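Local structure of cycloalternan-forming enzyme (Listeria monocytogenes serovar 1/2a, 5F7U) at residues 215-219 with 315-319; 484-488 with 546-550; 802-808 with 823-829; 1004-1009 with 1041-1047. The protein is a large multidomain member of glycoside hydrolase family 31, joining a TIM-barrel domain and beta-rich domains to a family 6 carbohydrate-binding module. The protein carries 1 engineered substitution. One frame throughout, in Å; residues are numbered along the deposited sequence. Where two conformers were deposited one is given.

Contact 1 (215-219 with 315-319); sequences LTSEY and VEDKY
The ring of Tyr-219 has Lys-318 laid over one face and Asp-317 at its edge, where the aspartate's OD1 and backbone O both lie near the ring plane. Lys-318 CE sits almost directly above the centroid of the Tyr-219 ring, at 3.5 Å, and NZ remains over the same face at 4.4 Å from that centroid. Lysine suits this place because its methylene makes a CH-pi contact while its ammonium adds a cation-pi one; a bend at chi3 (-67°) brings CE down onto the ring. Tyr-219 OH donates a short bond of 2.6 Å to Asp-317 OD1, meeting it on the syn side, with ring and carboxylate planes nearly perpendicular. The second tyrosine, Tyr-319, meets Thr-216 at its edge, its OH giving a hydrogen bond of 3.0 Å to Thr-216 OG1, and its ring stacks on Phe-242. Asp-317 lies in a type I turn closed from Lys-318 N to Val-315 O, and Leu-215 and Thr-216 form a classic beta bulge opposite Val-207. Strands 214-229 and 318-327 both pair with strand 235-243, and these side chains reach across that shared neighbour, in the beta-rich, galactose mutarotase-like N-terminal domain of family 31 enzymes.

Contact 2 (484-488 with 546-550); sequences SADDG and DTTFS
Asp-486 and Thr-548 pair as a single antiparallel beta bridge of the hydrogen-bonded kind, Asp-486 N giving to Thr-548 O at 2.9 Å and Thr-548 N returning to Asp-486 O at 2.7 Å. The bridge ties two loops of the TIM-barrel domain: 546-550 lies between barrel strand 534-536 and helix 555-577, whereas 484-488 belongs to the long excursion between barrel strands 452-457 and 534-536. At one end Ala-485, small enough to lie close against the opposite backbone, sets CB over a face of the Phe-549 ring, toward its rim, 3.8 Å from CE2 of Phe-549. That phenylalanine also touches Met-558 and Tyr-562 of helix 555-577, so the apolar end of the contact continues into the barrel's outer layer. Beyond the bridge the chain turns, and Asp-486 makes an Asx turn, its OD2 accepting from Gly-488 N at 2.8 Å and also from Gly-490 N; CG anti to the backbone N (chi1 -164°) turns the carboxylate back over its own loop. Glycine suits position 488 because at its phi of 113° a side chain would jam against the preceding carbonyl and run into Asp-546 CB. Thr-548 OG1 gives its proton to Asp-546 O, fixing the threonine's rotation. Thr-547 OG1 donates to Trp-543 O, and one water bridges the loops, donating to Thr-547 OG1 at 2.7 Å and to Asp-487 O at 2.8 Å.

Contact 3 (802-808 with 823-829); sequences IPMNMTD and YDNLTFR. With MG (magnesium ion), chain K.
Met-804 wedges its methyl between two side chains of the neighbouring strand, CE lying 3.5 Å from both Thr-827 CG2 and Arg-829 CB; the chain runs straight through chi2 and bends at chi3 (-63°) to get there. Beyond this flexible filler, Arg-829 sends NE to Gln-877. On the other face of the sheet Pro-803 CB packs 3.7 Å from Phe-828 CE2. Proline, which has no N-H to give, fits because this is a non-hydrogen-bonded pair. Asn-805 OD1 accepts from Asp-824 N at 2.7 Å, in its carbonyl plane and on a lone pair. That N-H belongs to the same peptide as Tyr-823 O, which binds a magnesium ion at 2.2 Å; Asp-824 O and three waters bind it too, so Asn-805 acts from the second shell and is placed to hold this metal-binding peptide in position. Past the last pair, Asn-825 ND2 bonds to Asp-808 OD1 at 2.9 Å through the anti lone pair, amide and carboxylate almost coplanar. A water accepts from Asp-808 N and donates to Asp-824 OD2. The five antiparallel pairs from Ile-802/Arg-829 to Met-806/Asn-825 form the outer edge of a mixed five-stranded sheet, with a magnesium site bound by main-chain carbonyls where the second strand begins.

Contact 4 (1004-1009 with 1041-1047); sequences RTVYIN and QVVFDFE
Ile-1008 pushes its CD1 into the notch between the two methyls of Val-1042, coming within 3.6 Å of Val-1042 CG1. Next along the same face, Val-1006 sets both methyls on one face of the Phe-1044 ring, CG1 over its centre at 4.2 Å from the centroid and CG2 nearer the rim, 3.7 Å from Phe-1044 CE2. Valine and isoleucine suit this face because their branched methyls fill the steps between neighbours; Val-1006, Val-1042 and Phe-1044 pack on Met-991 of strand 987-996, in the facing sheet of the module's beta sandwich. Toward the end of the pairing the bump is aromatic: Phe-1046 points its CD2 edge at the middle of the Arg-1004 guanidinium face, 3.5 Å from Arg-1004 CZ, with the planes 76° apart. Arg-1004 NH1 is held by Ala-1052 O. The other face is more polar. Tyr-1007 OH donates a hydrogen bond to Glu-1047 OE1, 2.6 Å away, on its syn lone pair. Asn-1009, in a left-handed backbone conformation (phi 45°), closes the far end: its N binds Gln-1041 O and its OD1 takes Gln-1041 N from above the amide plane. Asp-1045 OD2 lies only 2.9 Å from Glu-1047 OE1. This closeness of two carboxylates would be expected to raise the proton affinity of at least one of them, an effect the hydrogen bond from Tyr-1007 probably offsets in part at Glu-1047.

How the contacts relate
The four contacts follow one another along the chain and none touches another; the smallest gap between nearest atoms, about 24 Å, is between contacts 3 and 4, while contacts 2 and 4 lie on opposite sides of the chain's centre, their centres about 77 Å apart. Bound glucose lies near three of them without being touched by the side chains named. The side chain of Arg-1004 in contact 4 is about 7 Å from a bound alpha-D-glucopyranose, and lies next to Ala-1052, which lines a glycan pocket of the module. The side chain of Asp-487 in contact 2 is about 10 Å from a bound alpha-D-glucopyranose. The side chain of Arg-829 in contact 3 is about 12 Å from a bound alpha-D-glucopyranose. Contact 3 alone includes metal ligands, and its Asn-805 side chain approaches a second magnesium ion to about 3 Å.

Contact 1 (215-219 with 315-319)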
loop_
_atom_site.group_PDB
_atom_site.type_symbol
_atom_site.label_atom_id
_atom_site.label_comp_id
_atom_site.label_asym_id
_atom_site.label_seq_id
_atom_site.Cartn_x
_atom_site.Cartn_y
_atom_site.Cartn_z
ATOM N N LEU A 215 9.629 14.662 -19.266
ATOM C CA LEU A 215 9.161 13.660 -18.302
ATOM C C LEU A 215 10.023 12.421 -18.419
ATOM O O LEU A 215 10.703 12.053 -17.462
ATOM C CB LEU A 215 7.669 13.338 -18.507
ATOM C CG LEU A 215 6.701 14.489 -18.224
ATOM C CD1 LEU A 215 5.261 14.008 -18.385
ATOM C CD2 LEU A 215 6.920 15.107 -16.843
ATOM N N THR A 216 10.032 11.819 -19.608
ATOM C CA THR A 216 10.905 10.678 -19.902
ATOM C C THR A 216 11.107 10.554 -21.399
ATOM O O THR A 216 10.420 11.214 -22.186
ATOM C CB THR A 216 10.399 9.346 -19.265
ATOM O OG1 THR A 216 11.460 8.367 -19.246
ATOM C CG2 THR A 216 9.143 8.806 -19.967
ATOM N N SER A 217 12.043 9.714 -21.800
ATOM C CA SER A 217 12.329 9.588 -23.220
ATOM C C SER A 217 12.926 8.246 -23.461
ATOM O O SER A 217 13.495 7.646 -22.553
ATOM C CB SER A 217 13.315 10.661 -23.675
ATOM O OG SER A 217 14.519 10.601 -22.938
ATOM N N GLU A 218 12.819 7.795 -24.704
ATOM C CA GLU A 218 13.487 6.564 -25.096
ATOM C C GLU A 218 14.995 6.726 -25.148
ATOM O O GLU A 218 15.518 7.857 -25.245
ATOM C CB GLU A 218 12.926 6.073 -26.427
ATOM C CG GLU A 218 11.524 5.474 -26.291
ATOM C CD GLU A 218 10.813 5.368 -27.637
ATOM O OE1 GLU A 218 11.341 5.887 -28.634
ATOM O OE2 GLU A 218 9.721 4.768 -27.693
ATOM N N TYR A 219 15.695 5.598 -25.064
ATOM C CA TYR A 219 17.148 5.608 -25.039
ATOM C C TYR A 219 17.725 6.259 -26.307
ATOM O O TYR A 219 17.132 6.141 -27.385
ATOM C CB TYR A 219 17.719 4.215 -24.768
ATOM C CG TYR A 219 19.084 4.272 -24.128
ATOM C CD1 TYR A 219 19.247 4.720 -22.803
ATOM C CD2 TYR A 219 20.226 3.902 -24.842
ATOM C CE1 TYR A 219 20.508 4.798 -22.219
ATOM C CE2 TYR A 219 21.497 3.959 -24.258
ATOM C CZ TYR A 219 21.636 4.416 -22.951
ATOM O OH TYR A 219 22.887 4.471 -22.371
ATOM N N VAL A 315 22.735 -0.749 -17.479
ATOM C CA VAL A 315 23.459 0.451 -17.860
ATOM C C VAL A 315 22.934 1.527 -16.900
ATOM O O VAL A 315 21.731 1.576 -16.620
ATOM C CB VAL A 315 23.146 0.818 -19.333
ATOM C CG1 VAL A 315 23.869 2.085 -19.752
ATOM C CG2 VAL A 315 23.536 -0.324 -20.272
ATOM N N GLU A 316 23.832 2.377 -16.398
ATOM C CA GLU A 316 23.503 3.351 -15.344
ATOM C C GLU A 316 22.427 4.376 -15.735
ATOM O O GLU A 316 21.747 4.902 -14.866
ATOM C CB GLU A 316 24.789 4.087 -14.920
ATOM C CG GLU A 316 24.708 4.887 -13.620
ATOM C CD GLU A 316 24.241 6.342 -13.786
ATOM O OE1 GLU A 316 24.440 6.962 -14.865
ATOM O OE2 GLU A 316 23.673 6.888 -12.816
ATOM N N ASP A 317 22.324 4.679 -17.026
ATOM C CA ASP A 317 21.401 5.705 -17.508
ATOM C C ASP A 317 20.262 5.124 -18.347
ATOM O O ASP A 317 19.622 5.850 -19.097
ATOM C CB ASP A 317 22.166 6.803 -18.287
ATOM C CG ASP A 317 22.737 6.322 -19.611
ATOM O OD1 ASP A 317 22.857 5.101 -19.843
ATOM O OD2 ASP A 317 23.106 7.186 -20.439
ATOM N N LYS A 318 19.996 3.828 -18.194
ATOM C CA LYS A 318 18.958 3.169 -18.991
ATOM C C LYS A 318 17.972 2.429 -18.102
ATOM O O LYS A 318 18.381 1.693 -17.205
ATOM C CB LYS A 318 19.601 2.160 -19.951
ATOM C CG LYS A 318 18.625 1.483 -20.922
ATOM C CD LYS A 318 19.290 0.397 -21.761
ATOM C CE LYS A 318 20.310 0.979 -22.716
ATOM N NZ LYS A 318 20.688 -0.006 -23.775
ATOM N N TYR A 319 16.680 2.616 -18.346
ATOM C CA TYR A 319 15.702 1.637 -17.836
ATOM C C TYR A 319 14.920 0.977 -18.954
ATOM O O TYR A 319 14.712 1.567 -20.013
ATOM C CB TYR A 319 14.784 2.177 -16.723
ATOM C CG TYR A 319 13.662 3.087 -17.171
ATOM C CD1 TYR A 319 12.416 2.564 -17.571
ATOM C CD2 TYR A 319 13.835 4.472 -17.175
ATOM C CE1 TYR A 319 11.370 3.416 -17.961
ATOM C CE2 TYR A 319 12.797 5.339 -17.550
ATOM C CZ TYR A 319 11.563 4.803 -17.935
ATOM O OH TYR A 319 10.558 5.662 -18.326
#

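Contact 2 (484-488 with 546-550)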
loop_
_atom_site.group_PDB
_atom_site.type_symbol
_atom_site.label_atom_id
_atom_site.label_comp_id
_atom_site.label_asym_id
_atom_site.label_seq_id
_atom_site.Cartn_x
_atom_site.Cartn_y
_atom_site.Cartn_z
ATOM N N SER A 484 -12.535 -27.120 -13.443
ATOM C CA SER A 484 -11.099 -26.909 -13.284
ATOM C C SER A 484 -10.545 -26.208 -14.522
ATOM O O SER A 484 -11.218 -26.134 -15.557
ATOM C CB SER A 484 -10.423 -28.263 -13.176
ATOM O OG SER A 484 -10.688 -29.025 -14.335
ATOM N N ALA A 485 -9.308 -25.713 -14.429
ATOM C CA ALA A 485 -8.532 -25.443 -15.636
ATOM C C ALA A 485 -8.078 -26.786 -16.230
ATOM O O ALA A 485 -8.160 -27.845 -15.584
ATOM C CB ALA A 485 -7.338 -24.553 -15.325
ATOM N N ASP A 486 -7.614 -26.743 -17.469
ATOM C CA ASP A 486 -7.106 -27.932 -18.123
ATOM C C ASP A 486 -5.591 -27.942 -18.111
ATOM O O ASP A 486 -4.966 -26.891 -18.239
ATOM C CB ASP A 486 -7.622 -28.016 -19.555
ATOM C CG ASP A 486 -7.445 -29.375 -20.132
ATOM O OD1 ASP A 486 -8.310 -30.243 -19.847
ATOM O OD2 ASP A 486 -6.440 -29.591 -20.848
ATOM N N ASP A 487 -4.996 -29.124 -17.962
ATOM C CA ASP A 487 -3.537 -29.232 -17.919
ATOM C C ASP A 487 -2.895 -29.106 -19.300
ATOM O O ASP A 487 -1.669 -28.998 -19.412
ATOM C CB ASP A 487 -3.088 -30.524 -17.209
ATOM C CG ASP A 487 -3.267 -31.790 -18.067
ATOM O OD1 ASP A 487 -3.969 -31.766 -19.105
ATOM O OD2 ASP A 487 -2.706 -32.834 -17.676
ATOM N N GLY A 488 -3.736 -29.148 -20.340
ATOM C CA GLY A 488 -3.295 -29.050 -21.732
ATOM C C GLY A 488 -3.505 -30.336 -22.510
ATOM O O GLY A 488 -3.346 -30.354 -23.727
ATOM N N ASP A 546 1.153 -24.973 -20.571
ATOM C CA ASP A 546 0.029 -25.508 -21.337
ATOM C C ASP A 546 -1.277 -25.513 -20.542
ATOM O O ASP A 546 -2.339 -25.902 -21.064
ATOM C CB ASP A 546 0.398 -26.897 -21.846
ATOM C CG ASP A 546 1.494 -26.848 -22.906
ATOM O OD1 ASP A 546 1.182 -26.428 -24.044
ATOM O OD2 ASP A 546 2.661 -27.225 -22.618
ATOM N N THR A 547 -1.197 -25.073 -19.280
ATOM C CA THR A 547 -2.376 -24.915 -18.437
ATOM C C THR A 547 -3.346 -23.961 -19.135
ATOM O O THR A 547 -2.943 -22.876 -19.525
ATOM C CB THR A 547 -1.972 -24.399 -17.041
ATOM O OG1 THR A 547 -1.024 -25.322 -16.498
ATOM C CG2 THR A 547 -3.190 -24.296 -16.128
ATOM N N THR A 548 -4.591 -24.405 -19.330
ATOM C CA THR A 548 -5.549 -23.683 -20.186
ATOM C C THR A 548 -6.834 -23.347 -19.436
ATOM O O THR A 548 -7.439 -24.225 -18.811
ATOM C CB THR A 548 -5.903 -24.512 -21.445
ATOM O OG1 THR A 548 -4.700 -24.929 -22.110
ATOM C CG2 THR A 548 -6.789 -23.694 -22.427
ATOM N N PHE A 549 -7.256 -22.084 -19.540
ATOM C CA PHE A 549 -8.459 -21.590 -18.871
ATOM C C PHE A 549 -9.629 -21.436 -19.844
ATOM O O PHE A 549 -9.435 -21.469 -21.082
ATOM C CB PHE A 549 -8.135 -20.306 -18.107
ATOM C CG PHE A 549 -7.107 -20.522 -17.024
ATOM C CD1 PHE A 549 -5.751 -20.702 -17.344
ATOM C CD2 PHE A 549 -7.495 -20.614 -15.695
ATOM C CE1 PHE A 549 -4.813 -20.955 -16.351
ATOM C CE2 PHE A 549 -6.556 -20.857 -14.690
ATOM C CZ PHE A 549 -5.211 -21.025 -15.019
ATOM N N SER A 550 -10.836 -21.282 -19.296
ATOM C CA SER A 550 -12.055 -21.230 -20.123
ATOM C C SER A 550 -12.102 -20.027 -21.061
ATOM O O SER A 550 -12.816 -20.055 -22.071
ATOM C CB SER A 550 -13.304 -21.266 -19.252
ATOM O OG SER A 550 -13.505 -19.998 -18.664
HETATM O O HOH W 1 -0.487 -27.841 -17.126
#

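Contact 3 (802-808 with 823-829)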
loop_
_atom_site.group_PDB
_atom_site.type_symbol
_atom_site.label_atom_id
_atom_site.label_comp_id
_atom_site.label_asym_id
_atom_site.label_seq_id
_atom_site.Cartn_x
_atom_site.Cartn_y
_atom_site.Cartn_z
ATOM N N ILE A 802 -9.088 18.281 10.829
ATOM C CA ILE A 802 -9.102 16.835 11.122
ATOM C C ILE A 802 -10.346 16.474 11.938
ATOM O O ILE A 802 -10.422 16.831 13.106
ATOM C CB ILE A 802 -7.819 16.409 11.870
ATOM C CG1 ILE A 802 -6.574 16.739 11.020
ATOM C CG2 ILE A 802 -7.856 14.918 12.237
ATOM C CD1 ILE A 802 -5.289 16.845 11.839
ATOM N N PRO A 803 -11.311 15.744 11.330
ATOM C CA PRO A 803 -12.502 15.321 12.090
ATOM C C PRO A 803 -12.167 14.203 13.053
ATOM O O PRO A 803 -11.374 13.299 12.720
ATOM C CB PRO A 803 -13.460 14.817 11.021
ATOM C CG PRO A 803 -12.574 14.384 9.896
ATOM C CD PRO A 803 -11.334 15.251 9.939
ATOM N N MET A 804 -12.756 14.266 14.242
ATOM C CA MET A 804 -12.455 13.325 15.308
ATOM C C MET A 804 -13.716 12.961 16.081
ATOM O O MET A 804 -14.669 13.731 16.130
ATOM C CB MET A 804 -11.403 13.886 16.264
ATOM C CG MET A 804 -10.105 14.352 15.617
ATOM S SD MET A 804 -8.956 14.986 16.848
ATOM C CE MET A 804 -9.826 16.396 17.504
ATOM N N ASN A 805 -13.705 11.775 16.669
ATOM C CA ASN A 805 -14.783 11.330 17.541
ATOM C C ASN A 805 -14.190 11.234 18.943
ATOM O O ASN A 805 -13.401 10.333 19.211
ATOM C CB ASN A 805 -15.320 9.970 17.071
ATOM C CG ASN A 805 -16.514 9.516 17.881
ATOM O OD1 ASN A 805 -17.202 10.331 18.489
ATOM N ND2 ASN A 805 -16.768 8.213 17.897
ATOM N N MET A 806 -14.563 12.178 19.813
ATOM C CA MET A 806 -13.939 12.331 21.145
ATOM C C MET A 806 -14.913 12.041 22.276
ATOM O O MET A 806 -16.128 12.157 22.104
ATOM C CB MET A 806 -13.394 13.762 21.328
ATOM C CG MET A 806 -12.407 14.213 20.263
ATOM S SD MET A 806 -10.876 13.266 20.223
ATOM C CE MET A 806 -9.739 14.433 20.958
ATOM N N THR A 807 -14.370 11.682 23.439
ATOM C CA THR A 807 -15.171 11.574 24.671
ATOM C C THR A 807 -15.322 12.976 25.270
ATOM O O THR A 807 -14.746 13.941 24.757
ATOM C CB THR A 807 -14.478 10.703 25.731
ATOM O OG1 THR A 807 -13.307 11.382 26.205
ATOM C CG2 THR A 807 -14.107 9.334 25.165
ATOM N N ASP A 808 -16.055 13.088 26.380
ATOM C CA ASP A 808 -16.091 14.346 27.124
ATOM C C ASP A 808 -14.731 14.788 27.684
ATOM O O ASP A 808 -14.602 15.906 28.196
ATOM C CB ASP A 808 -17.104 14.261 28.273
ATOM C CG ASP A 808 -18.538 14.392 27.803
ATOM O OD1 ASP A 808 -18.784 14.577 26.596
ATOM O OD2 ASP A 808 -19.440 14.322 28.660
ATOM N N TYR A 823 -21.668 9.310 16.761
ATOM C CA TYR A 823 -20.470 9.870 17.372
ATOM C C TYR A 823 -20.744 10.123 18.838
ATOM O O TYR A 823 -21.906 10.293 19.249
ATOM C CB TYR A 823 -20.081 11.215 16.725
ATOM C CG TYR A 823 -19.953 11.174 15.210
ATOM C CD1 TYR A 823 -18.922 10.458 14.588
ATOM C CD2 TYR A 823 -20.871 11.849 14.399
ATOM C CE1 TYR A 823 -18.814 10.418 13.198
ATOM C CE2 TYR A 823 -20.763 11.821 13.010
ATOM C CZ TYR A 823 -19.731 11.106 12.416
ATOM O OH TYR A 823 -19.630 11.036 11.037
ATOM N N ASP A 824 -19.676 10.204 19.616
ATOM C CA ASP A 824 -19.764 10.703 20.977
ATOM C C ASP A 824 -19.774 12.242 20.849
ATOM O O ASP A 824 -20.857 12.831 20.691
ATOM C CB ASP A 824 -18.630 10.125 21.834
ATOM C CG ASP A 824 -18.769 10.447 23.319
ATOM O OD1 ASP A 824 -19.591 11.304 23.705
ATOM O OD2 ASP A 824 -18.029 9.836 24.120
ATOM N N ASN A 825 -18.590 12.860 20.844
ATOM C CA ASN A 825 -18.437 14.290 20.527
ATOM C C ASN A 825 -17.729 14.473 19.191
ATOM O O ASN A 825 -16.500 14.285 19.096
ATOM C CB ASN A 825 -17.666 15.035 21.618
ATOM C CG ASN A 825 -18.356 14.984 22.968
ATOM O OD1 ASN A 825 -19.573 15.111 23.061
ATOM N ND2 ASN A 825 -17.575 14.831 24.025
ATOM N N LEU A 826 -18.489 14.811 18.156
ATOM C CA LEU A 826 -17.867 15.053 16.839
ATOM C C LEU A 826 -17.079 16.354 16.948
ATOM O O LEU A 826 -17.631 17.391 17.354
ATOM C CB LEU A 826 -18.918 15.129 15.745
ATOM C CG LEU A 826 -18.490 15.477 14.322
ATOM C CD1 LEU A 826 -17.581 14.405 13.744
ATOM C CD2 LEU A 826 -19.760 15.617 13.492
ATOM N N THR A 827 -15.801 16.275 16.582
ATOM C CA THR A 827 -14.806 17.306 16.869
ATOM C C THR A 827 -13.984 17.565 15.616
ATOM O O THR A 827 -13.740 16.635 14.856
ATOM C CB THR A 827 -13.898 16.875 18.043
ATOM O OG1 THR A 827 -14.707 16.635 19.206
ATOM C CG2 THR A 827 -12.853 17.945 18.406
ATOM N N PHE A 828 -13.596 18.822 15.375
ATOM C CA PHE A 828 -12.688 19.123 14.270
ATOM C C PHE A 828 -11.478 19.849 14.819
ATOM O O PHE A 828 -11.611 20.967 15.339
ATOM C CB PHE A 828 -13.363 19.969 13.177
ATOM C CG PHE A 828 -14.504 19.272 12.501
ATOM C CD1 PHE A 828 -15.782 19.306 13.062
ATOM C CD2 PHE A 828 -14.304 18.568 11.304
ATOM C CE1 PHE A 828 -16.842 18.633 12.458
ATOM C CE2 PHE A 828 -15.369 17.922 10.683
ATOM C CZ PHE A 828 -16.631 17.943 11.273
ATOM N N ARG A 829 -10.323 19.199 14.707
ATOM C CA ARG A 829 -9.045 19.781 15.087
ATOM C C ARG A 829 -8.536 20.611 13.910
ATOM O O ARG A 829 -8.474 20.115 12.785
ATOM C CB ARG A 829 -8.063 18.655 15.443
ATOM C CG ARG A 829 -6.654 19.072 15.841
ATOM C CD ARG A 829 -6.577 19.774 17.196
ATOM N NE ARG A 829 -6.820 18.896 18.343
ATOM C CZ ARG A 829 -5.920 18.089 18.893
ATOM N NH1 ARG A 829 -6.253 17.386 19.978
ATOM N NH2 ARG A 829 -4.691 17.989 18.377
HETATM MG MG MG K . -22.838 12.092 20.078
HETATM O O HOH W 2 -17.928 11.083 26.867
HETATM O O HOH W 3 -21.285 13.919 25.133
HETATM O O HOH W 4 -22.963 13.282 18.324
HETATM O O HOH W 5 -23.952 14.239 21.010
HETATM O O HOH W 6 -24.847 10.956 19.274
#

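Contact 4 (1004-1009 with 1041-1047)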
loop_
_atom_site.group_PDB
_atom_site.type_symbol
_atom_site.label_atom_id
_atom_site.label_comp_id
_atom_site.label_asym_id
_atom_site.label_seq_id
_atom_site.Cartn_x
_atom_site.Cartn_y
_atom_site.Cartn_z
ATOM N N ARG A 1004 17.785 39.569 29.084
ATOM C CA ARG A 1004 18.293 38.455 28.272
ATOM C C ARG A 1004 18.693 38.960 26.893
ATOM O O ARG A 1004 18.242 40.013 26.441
ATOM C CB ARG A 1004 17.263 37.327 28.142
ATOM C CG ARG A 1004 16.923 36.596 29.436
ATOM C CD ARG A 1004 18.084 35.764 29.969
ATOM N NE ARG A 1004 17.699 35.023 31.171
ATOM C CZ ARG A 1004 17.625 35.539 32.400
ATOM N NH1 ARG A 1004 17.272 34.757 33.416
ATOM N NH2 ARG A 1004 17.907 36.824 32.632
ATOM N N THR A 1005 19.558 38.201 26.231
ATOM C CA THR A 1005 20.036 38.560 24.911
ATOM C C THR A 1005 19.340 37.627 23.935
ATOM O O THR A 1005 19.199 36.425 24.206
ATOM C CB THR A 1005 21.571 38.435 24.848
ATOM O OG1 THR A 1005 22.151 39.363 25.771
ATOM C CG2 THR A 1005 22.098 38.747 23.468
ATOM N N VAL A 1006 18.862 38.193 22.823
ATOM C CA VAL A 1006 18.157 37.429 21.800
ATOM C C VAL A 1006 18.900 37.573 20.471
ATOM O O VAL A 1006 19.368 38.664 20.142
ATOM C CB VAL A 1006 16.686 37.905 21.631
ATOM C CG1 VAL A 1006 15.884 36.870 20.833
ATOM C CG2 VAL A 1006 16.035 38.105 22.993
ATOM N N TYR A 1007 19.000 36.470 19.730
ATOM C CA TYR A 1007 19.544 36.472 18.375
ATOM C C TYR A 1007 18.442 35.995 17.452
ATOM O O TYR A 1007 17.872 34.912 17.664
ATOM C CB TYR A 1007 20.740 35.527 18.269
ATOM C CG TYR A 1007 21.930 35.958 19.089
ATOM C CD1 TYR A 1007 22.017 35.659 20.452
ATOM C CD2 TYR A 1007 22.980 36.665 18.493
ATOM C CE1 TYR A 1007 23.125 36.049 21.200
ATOM C CE2 TYR A 1007 24.094 37.047 19.226
ATOM C CZ TYR A 1007 24.159 36.744 20.578
ATOM O OH TYR A 1007 25.265 37.144 21.293
ATOM N N ILE A 1008 18.158 36.791 16.425
ATOM C CA ILE A 1008 17.160 36.435 15.423
ATOM C C ILE A 1008 17.923 36.218 14.133
ATOM O O ILE A 1008 18.436 37.181 13.545
ATOM C CB ILE A 1008 16.097 37.558 15.218
ATOM C CG1 ILE A 1008 15.463 38.016 16.552
ATOM C CG2 ILE A 1008 15.054 37.109 14.175
ATOM C CD1 ILE A 1008 14.660 36.949 17.273
ATOM N N ASN A 1009 18.035 34.954 13.717
ATOM C CA ASN A 1009 18.875 34.606 12.569
ATOM C C ASN A 1009 20.234 35.308 12.635
ATOM O O ASN A 1009 20.697 35.864 11.638
ATOM C CB ASN A 1009 18.153 34.962 11.261
ATOM C CG ASN A 1009 16.862 34.214 11.096
ATOM O OD1 ASN A 1009 16.800 32.990 11.298
ATOM N ND2 ASN A 1009 15.808 34.942 10.719
ATOM N N GLN A 1041 15.774 31.090 13.193
ATOM C CA GLN A 1041 16.502 30.660 14.384
ATOM C C GLN A 1041 16.389 31.766 15.414
ATOM O O GLN A 1041 16.914 32.854 15.191
ATOM C CB GLN A 1041 17.977 30.377 14.055
ATOM C CG GLN A 1041 18.807 29.988 15.280
ATOM C CD GLN A 1041 20.293 29.813 15.003
ATOM O OE1 GLN A 1041 20.956 30.691 14.429
ATOM N NE2 GLN A 1041 20.839 28.680 15.450
ATOM N N VAL A 1042 15.716 31.483 16.530
ATOM C CA VAL A 1042 15.535 32.479 17.597
ATOM C C VAL A 1042 16.174 31.952 18.874
ATOM O O VAL A 1042 15.680 30.989 19.463
ATOM C CB VAL A 1042 14.043 32.843 17.797
ATOM C CG1 VAL A 1042 13.850 33.853 18.930
ATOM C CG2 VAL A 1042 13.444 33.379 16.498
ATOM N N VAL A 1043 17.278 32.578 19.279
ATOM C CA VAL A 1043 18.067 32.112 20.424
ATOM C C VAL A 1043 18.006 33.131 21.552
ATOM O O VAL A 1043 18.395 34.289 21.382
ATOM C CB VAL A 1043 19.556 31.845 20.060
ATOM C CG1 VAL A 1043 20.291 31.216 21.240
ATOM C CG2 VAL A 1043 19.696 30.967 18.818
ATOM N N PHE A 1044 17.515 32.692 22.702
ATOM C CA PHE A 1044 17.612 33.472 23.930
ATOM C C PHE A 1044 18.850 32.979 24.679
ATOM O O PHE A 1044 19.045 31.772 24.838
ATOM C CB PHE A 1044 16.363 33.280 24.782
ATOM C CG PHE A 1044 15.142 33.937 24.222
ATOM C CD1 PHE A 1044 14.428 33.355 23.162
ATOM C CD2 PHE A 1044 14.671 35.126 24.778
ATOM C CE1 PHE A 1044 13.290 33.977 22.645
ATOM C CE2 PHE A 1044 13.533 35.749 24.268
ATOM C CZ PHE A 1044 12.841 35.174 23.201
ATOM N N ASP A 1045 19.675 33.927 25.103
ATOM C CA ASP A 1045 20.947 33.686 25.789
ATOM C C ASP A 1045 20.983 34.436 27.109
ATOM O O ASP A 1045 20.377 35.497 27.231
ATOM C CB ASP A 1045 22.085 34.269 24.944
ATOM C CG ASP A 1045 22.931 33.217 24.303
ATOM O OD1 ASP A 1045 22.425 32.109 23.996
ATOM O OD2 ASP A 1045 24.129 33.497 24.095
ATOM N N PHE A 1046 21.727 33.902 28.078
ATOM C CA PHE A 1046 22.158 34.704 29.226
ATOM C C PHE A 1046 23.637 34.967 29.022
ATOM O O PHE A 1046 24.452 34.054 29.091
ATOM C CB PHE A 1046 21.906 33.972 30.544
ATOM C CG PHE A 1046 22.191 34.803 31.776
ATOM C CD1 PHE A 1046 23.505 35.036 32.203
ATOM C CD2 PHE A 1046 21.144 35.343 32.516
ATOM C CE1 PHE A 1046 23.766 35.792 33.343
ATOM C CE2 PHE A 1046 21.397 36.100 33.659
ATOM C CZ PHE A 1046 22.705 36.322 34.069
ATOM N N GLU A 1047 23.979 36.214 28.739
ATOM C CA GLU A 1047 25.370 36.564 28.504
ATOM C C GLU A 1047 25.951 37.346 29.672
ATOM O O GLU A 1047 25.265 37.559 30.678
ATOM C CB GLU A 1047 25.523 37.284 27.175
ATOM C CG GLU A 1047 25.230 36.330 26.033
ATOM C CD GLU A 1047 25.450 36.907 24.664
ATOM O OE1 GLU A 1047 25.095 36.193 23.706
ATOM O OE2 GLU A 1047 25.958 38.045 24.533
#